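Local coordinates for GRMZM2G135359 pseudokinase (Zea mays, PDB 6CPY), which is a receptor-like pseudokinase, probably of little or no catalytic activity, whose kinase-fold domain may bind ATP, at residues A[90-104]-A[183-195]. Numbering follows the deposited sequence.
Sequences KKITNLSKVSHKNFM and DFAAKVSDLEFWN
K91 of helix 82-96 runs across the indole of W194 before its ammonium reaches the backbone of 190-192. CB lies over the middle of the ring system, 3.6 Å above its plane, and CG sits over the five-membered ring in a CH-pi contact, 3.7 Å from the centroid. CD passes closest to the rim carbon, 3.4 Å from W194 CD1, and CE moves on to the carbonyl of D190. With chi1 at 175° and every later torsion also near 180°, the fully extended chain delivers NZ to two carbonyls, 2.7 Å from E192 O and 2.8 Å from D190 O, approaching each from above its carbonyl plane. A water links the same NZ to L191 O. D190 OD1 makes only a long salt bridge to this ammonium and pairs with R171, whereas OD2 receives W194 NE1 through its syn lone pair, exactly in the indole plane, which helps hold the indole flat against K91.

Farther along, the chains join through a single parallel bridge between F103 and V188, where V188 N bonds to N102 O and M104 N to V188 O. N102 adds its amide: ND2 donates almost straight (171°) to a lone pair of A186 O, 3.0 Å away. K187 NZ grips K101 O and F103 O and forms a salt bridge with E123. M104 SD rests against S189 CB and L191 CD2, near F122 and Y179.

The pattern is that of a protein kinase fold, in which the αC helix and the αC-β4 loop pack on β8 and the start of the activation segment; here D190-L191-E192 stands at the DFG position, and K91 probably takes the place of the αC glutamate that pairs with the β3 lysine in active kinases.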
# COMPACT_ATOMS: atom_id res chain seq x y z
N LYS A 90 -17.90 -4.44 -1.44
CA LYS A 90 -17.63 -3.04 -1.15
C LYS A 90 -16.17 -2.70 -1.43
O LYS A 90 -15.87 -1.71 -2.08
CB LYS A 90 -17.96 -2.75 0.32
CG LYS A 90 -17.81 -1.31 0.77
CD LYS A 90 -18.57 -1.10 2.08
CE LYS A 90 -20.08 -1.09 1.85
NZ LYS A 90 -20.80 -2.01 2.78
N LYS A 91 -15.26 -3.54 -0.95
CA LYS A 91 -13.84 -3.32 -1.23
C LYS A 91 -13.56 -3.31 -2.73
O LYS A 91 -12.85 -2.44 -3.22
CB LYS A 91 -12.97 -4.38 -0.55
CG LYS A 91 -11.50 -4.24 -0.92
CD LYS A 91 -10.57 -5.16 -0.17
CE LYS A 91 -9.14 -4.87 -0.58
NZ LYS A 91 -8.16 -5.75 0.09
N ILE A 92 -14.11 -4.27 -3.47
CA ILE A 92 -13.87 -4.35 -4.90
C ILE A 92 -14.40 -3.10 -5.63
O ILE A 92 -13.71 -2.54 -6.48
CB ILE A 92 -14.47 -5.63 -5.51
CG1 ILE A 92 -13.64 -6.84 -5.07
CG2 ILE A 92 -14.55 -5.51 -7.03
CD1 ILE A 92 -14.32 -8.18 -5.26
N THR A 93 -15.61 -2.69 -5.29
CA THR A 93 -16.21 -1.50 -5.90
C THR A 93 -15.34 -0.27 -5.67
O THR A 93 -15.05 0.45 -6.61
CB THR A 93 -17.64 -1.27 -5.36
OG1 THR A 93 -18.46 -2.37 -5.74
CG2 THR A 93 -18.23 0.03 -5.91
N ASN A 94 -14.90 -0.08 -4.43
CA ASN A 94 -14.06 1.07 -4.10
C ASN A 94 -12.68 1.05 -4.76
O ASN A 94 -12.24 2.07 -5.29
CB ASN A 94 -13.96 1.22 -2.58
CG ASN A 94 -15.26 1.74 -1.97
OD1 ASN A 94 -15.74 1.21 -0.97
ND2 ASN A 94 -15.83 2.77 -2.59
N LEU A 95 -12.01 -0.10 -4.77
CA LEU A 95 -10.72 -0.20 -5.49
C LEU A 95 -10.86 -0.14 -7.01
O LEU A 95 -9.91 0.24 -7.69
CB LEU A 95 -9.94 -1.45 -5.06
CG LEU A 95 -9.57 -1.50 -3.58
CD1 LEU A 95 -8.71 -2.72 -3.27
CD2 LEU A 95 -8.86 -0.22 -3.15
N SER A 96 -12.03 -0.47 -7.55
CA SER A 96 -12.24 -0.36 -8.99
C SER A 96 -12.11 1.10 -9.48
O SER A 96 -11.84 1.33 -10.65
CB SER A 96 -13.60 -0.92 -9.40
OG SER A 96 -14.63 -0.07 -8.96
N LYS A 97 -12.31 2.07 -8.58
CA LYS A 97 -12.18 3.49 -8.92
C LYS A 97 -10.76 4.04 -8.77
O LYS A 97 -10.53 5.23 -8.99
CB LYS A 97 -13.14 4.33 -8.07
CG LYS A 97 -14.61 3.94 -8.18
CD LYS A 97 -15.09 3.71 -9.61
CE LYS A 97 -14.92 4.93 -10.52
NZ LYS A 97 -16.01 5.94 -10.36
N VAL A 98 -9.81 3.19 -8.37
CA VAL A 98 -8.40 3.57 -8.32
C VAL A 98 -7.66 2.90 -9.47
O VAL A 98 -7.74 1.68 -9.66
CB VAL A 98 -7.75 3.19 -6.99
CG1 VAL A 98 -6.33 3.75 -6.90
CG2 VAL A 98 -8.59 3.68 -5.82
N SER A 99 -6.95 3.70 -10.24
CA SER A 99 -6.03 3.20 -11.23
C SER A 99 -4.82 4.13 -11.23
O SER A 99 -4.63 4.93 -12.15
CB SER A 99 -6.66 3.17 -12.62
OG SER A 99 -5.72 2.71 -13.57
N HIS A 100 -4.01 4.04 -10.18
CA HIS A 100 -2.85 4.94 -10.07
C HIS A 100 -1.56 4.17 -10.29
O HIS A 100 -1.42 3.02 -9.85
CB HIS A 100 -2.84 5.66 -8.73
CG HIS A 100 -1.96 6.88 -8.72
ND1 HIS A 100 -0.60 6.81 -8.52
CD2 HIS A 100 -2.26 8.18 -8.91
CE1 HIS A 100 -0.09 8.03 -8.59
NE2 HIS A 100 -1.07 8.88 -8.82
N LYS A 101 -0.62 4.81 -10.98
CA LYS A 101 0.69 4.22 -11.23
C LYS A 101 1.38 3.74 -9.95
O LYS A 101 2.13 2.77 -9.98
CB LYS A 101 1.57 5.25 -11.95
CG LYS A 101 2.92 4.74 -12.42
CD LYS A 101 3.85 5.90 -12.75
CE LYS A 101 3.31 6.75 -13.90
NZ LYS A 101 4.31 7.76 -14.33
N ASN A 102 1.13 4.43 -8.84
CA ASN A 102 1.78 4.13 -7.56
C ASN A 102 0.85 3.41 -6.58
O ASN A 102 1.10 3.38 -5.37
CB ASN A 102 2.34 5.41 -6.93
CG ASN A 102 3.42 6.04 -7.78
OD1 ASN A 102 3.24 7.12 -8.33
ND2 ASN A 102 4.54 5.33 -7.92
N PHE A 103 -0.18 2.75 -7.13
CA PHE A 103 -1.04 1.88 -6.35
C PHE A 103 -0.91 0.45 -6.92
O PHE A 103 -0.70 0.28 -8.12
CB PHE A 103 -2.50 2.35 -6.41
CG PHE A 103 -3.42 1.59 -5.49
CD1 PHE A 103 -3.26 1.68 -4.12
CD2 PHE A 103 -4.43 0.77 -5.99
CE1 PHE A 103 -4.06 0.97 -3.25
CE2 PHE A 103 -5.24 0.07 -5.13
CZ PHE A 103 -5.06 0.16 -3.77
N MET A 104 -1.03 -0.54 -6.05
CA MET A 104 -1.09 -1.94 -6.47
C MET A 104 -2.53 -2.22 -6.91
O MET A 104 -3.38 -2.63 -6.11
CB MET A 104 -0.65 -2.84 -5.32
CG MET A 104 -0.70 -4.33 -5.62
SD MET A 104 0.30 -5.30 -4.46
CE MET A 104 1.90 -4.87 -5.06
N ASP A 183 11.74 -1.57 -11.33
CA ASP A 183 12.75 -0.49 -11.21
C ASP A 183 12.57 0.34 -9.93
O ASP A 183 12.92 1.54 -9.87
CB ASP A 183 12.77 0.39 -12.47
CG ASP A 183 11.46 1.07 -12.75
OD1 ASP A 183 10.57 1.08 -11.87
OD2 ASP A 183 11.32 1.60 -13.87
N PHE A 184 12.05 -0.33 -8.90
CA PHE A 184 11.94 0.20 -7.55
C PHE A 184 11.04 1.43 -7.41
O PHE A 184 11.28 2.28 -6.56
CB PHE A 184 13.33 0.43 -6.95
CG PHE A 184 14.11 -0.84 -6.83
CD1 PHE A 184 13.99 -1.63 -5.70
CD2 PHE A 184 14.92 -1.28 -7.88
CE1 PHE A 184 14.69 -2.82 -5.59
CE2 PHE A 184 15.61 -2.47 -7.78
CZ PHE A 184 15.50 -3.24 -6.63
N ALA A 185 10.01 1.52 -8.24
CA ALA A 185 8.95 2.50 -8.00
C ALA A 185 8.02 1.97 -6.91
O ALA A 185 7.88 0.75 -6.72
CB ALA A 185 8.18 2.78 -9.28
N ALA A 186 7.37 2.88 -6.20
CA ALA A 186 6.46 2.51 -5.13
C ALA A 186 5.10 2.06 -5.67
O ALA A 186 4.56 2.68 -6.57
CB ALA A 186 6.26 3.68 -4.18
N LYS A 187 4.57 0.99 -5.07
CA LYS A 187 3.15 0.65 -5.19
C LYS A 187 2.56 0.42 -3.81
O LYS A 187 2.83 -0.59 -3.14
CB LYS A 187 2.95 -0.56 -6.12
CG LYS A 187 2.87 -0.14 -7.59
CD LYS A 187 2.45 -1.29 -8.51
CE LYS A 187 2.45 -0.86 -9.96
NZ LYS A 187 1.31 0.03 -10.31
N VAL A 188 1.76 1.39 -3.35
CA VAL A 188 1.05 1.27 -2.10
C VAL A 188 -0.05 0.23 -2.30
O VAL A 188 -0.69 0.20 -3.36
CB VAL A 188 0.41 2.60 -1.66
CG1 VAL A 188 -0.34 2.43 -0.35
CG2 VAL A 188 1.48 3.69 -1.55
N SER A 189 -0.26 -0.63 -1.31
CA SER A 189 -1.21 -1.74 -1.47
C SER A 189 -2.32 -1.73 -0.44
O SER A 189 -2.22 -1.12 0.63
CB SER A 189 -0.49 -3.08 -1.41
OG SER A 189 -0.04 -3.36 -0.10
N ASP A 190 -3.39 -2.44 -0.78
CA ASP A 190 -4.45 -2.73 0.16
C ASP A 190 -4.91 -4.17 -0.09
O ASP A 190 -5.89 -4.41 -0.81
CB ASP A 190 -5.59 -1.76 -0.03
CG ASP A 190 -6.77 -2.04 0.90
OD1 ASP A 190 -6.62 -2.76 1.92
OD2 ASP A 190 -7.86 -1.54 0.60
N LEU A 191 -4.21 -5.10 0.53
CA LEU A 191 -4.40 -6.53 0.29
C LEU A 191 -5.33 -7.21 1.30
O LEU A 191 -5.88 -8.28 1.02
CB LEU A 191 -3.04 -7.22 0.28
CG LEU A 191 -2.10 -6.71 -0.81
CD1 LEU A 191 -0.70 -7.26 -0.62
CD2 LEU A 191 -2.61 -7.05 -2.20
N GLU A 192 -5.49 -6.60 2.46
CA GLU A 192 -6.28 -7.18 3.54
C GLU A 192 -7.75 -7.04 3.22
O GLU A 192 -8.20 -6.00 2.75
CB GLU A 192 -5.98 -6.47 4.86
CG GLU A 192 -4.57 -6.68 5.38
CD GLU A 192 -4.48 -7.72 6.48
OE1 GLU A 192 -5.16 -8.77 6.39
OE2 GLU A 192 -3.72 -7.50 7.45
N PHE A 193 -8.51 -8.09 3.47
CA PHE A 193 -9.95 -8.03 3.28
C PHE A 193 -10.52 -7.08 4.33
O PHE A 193 -10.08 -7.09 5.48
CB PHE A 193 -10.58 -9.42 3.36
CG PHE A 193 -10.28 -10.28 2.17
CD1 PHE A 193 -9.02 -10.83 1.98
CD2 PHE A 193 -11.26 -10.55 1.23
CE1 PHE A 193 -8.74 -11.62 0.87
CE2 PHE A 193 -10.99 -11.34 0.12
CZ PHE A 193 -9.73 -11.87 -0.07
N TRP A 194 -11.48 -6.24 3.92
CA TRP A 194 -12.05 -5.20 4.79
C TRP A 194 -12.96 -5.81 5.87
O TRP A 194 -14.18 -5.69 5.80
CB TRP A 194 -12.86 -4.19 3.96
CG TRP A 194 -12.05 -3.29 3.07
CD1 TRP A 194 -10.71 -3.39 2.77
CD2 TRP A 194 -12.54 -2.17 2.32
NE1 TRP A 194 -10.34 -2.39 1.90
CE2 TRP A 194 -11.44 -1.62 1.61
CE3 TRP A 194 -13.80 -1.56 2.20
CZ2 TRP A 194 -11.58 -0.51 0.78
CZ3 TRP A 194 -13.93 -0.46 1.37
CH2 TRP A 194 -12.82 0.06 0.68
N ASN A 195 -12.36 -6.46 6.87
CA ASN A 195 -13.11 -7.03 7.99
C ASN A 195 -12.21 -7.34 9.18
O ASN A 195 -11.56 -6.44 9.73
CB ASN A 195 -13.88 -8.29 7.55
CG ASN A 195 -12.98 -9.37 6.98
OD1 ASN A 195 -11.98 -9.75 7.58
ND2 ASN A 195 -13.35 -9.89 5.81
O HOH W 1 -7.83 -8.48 -0.76
O HOH W 2 -3.48 -3.49 -3.50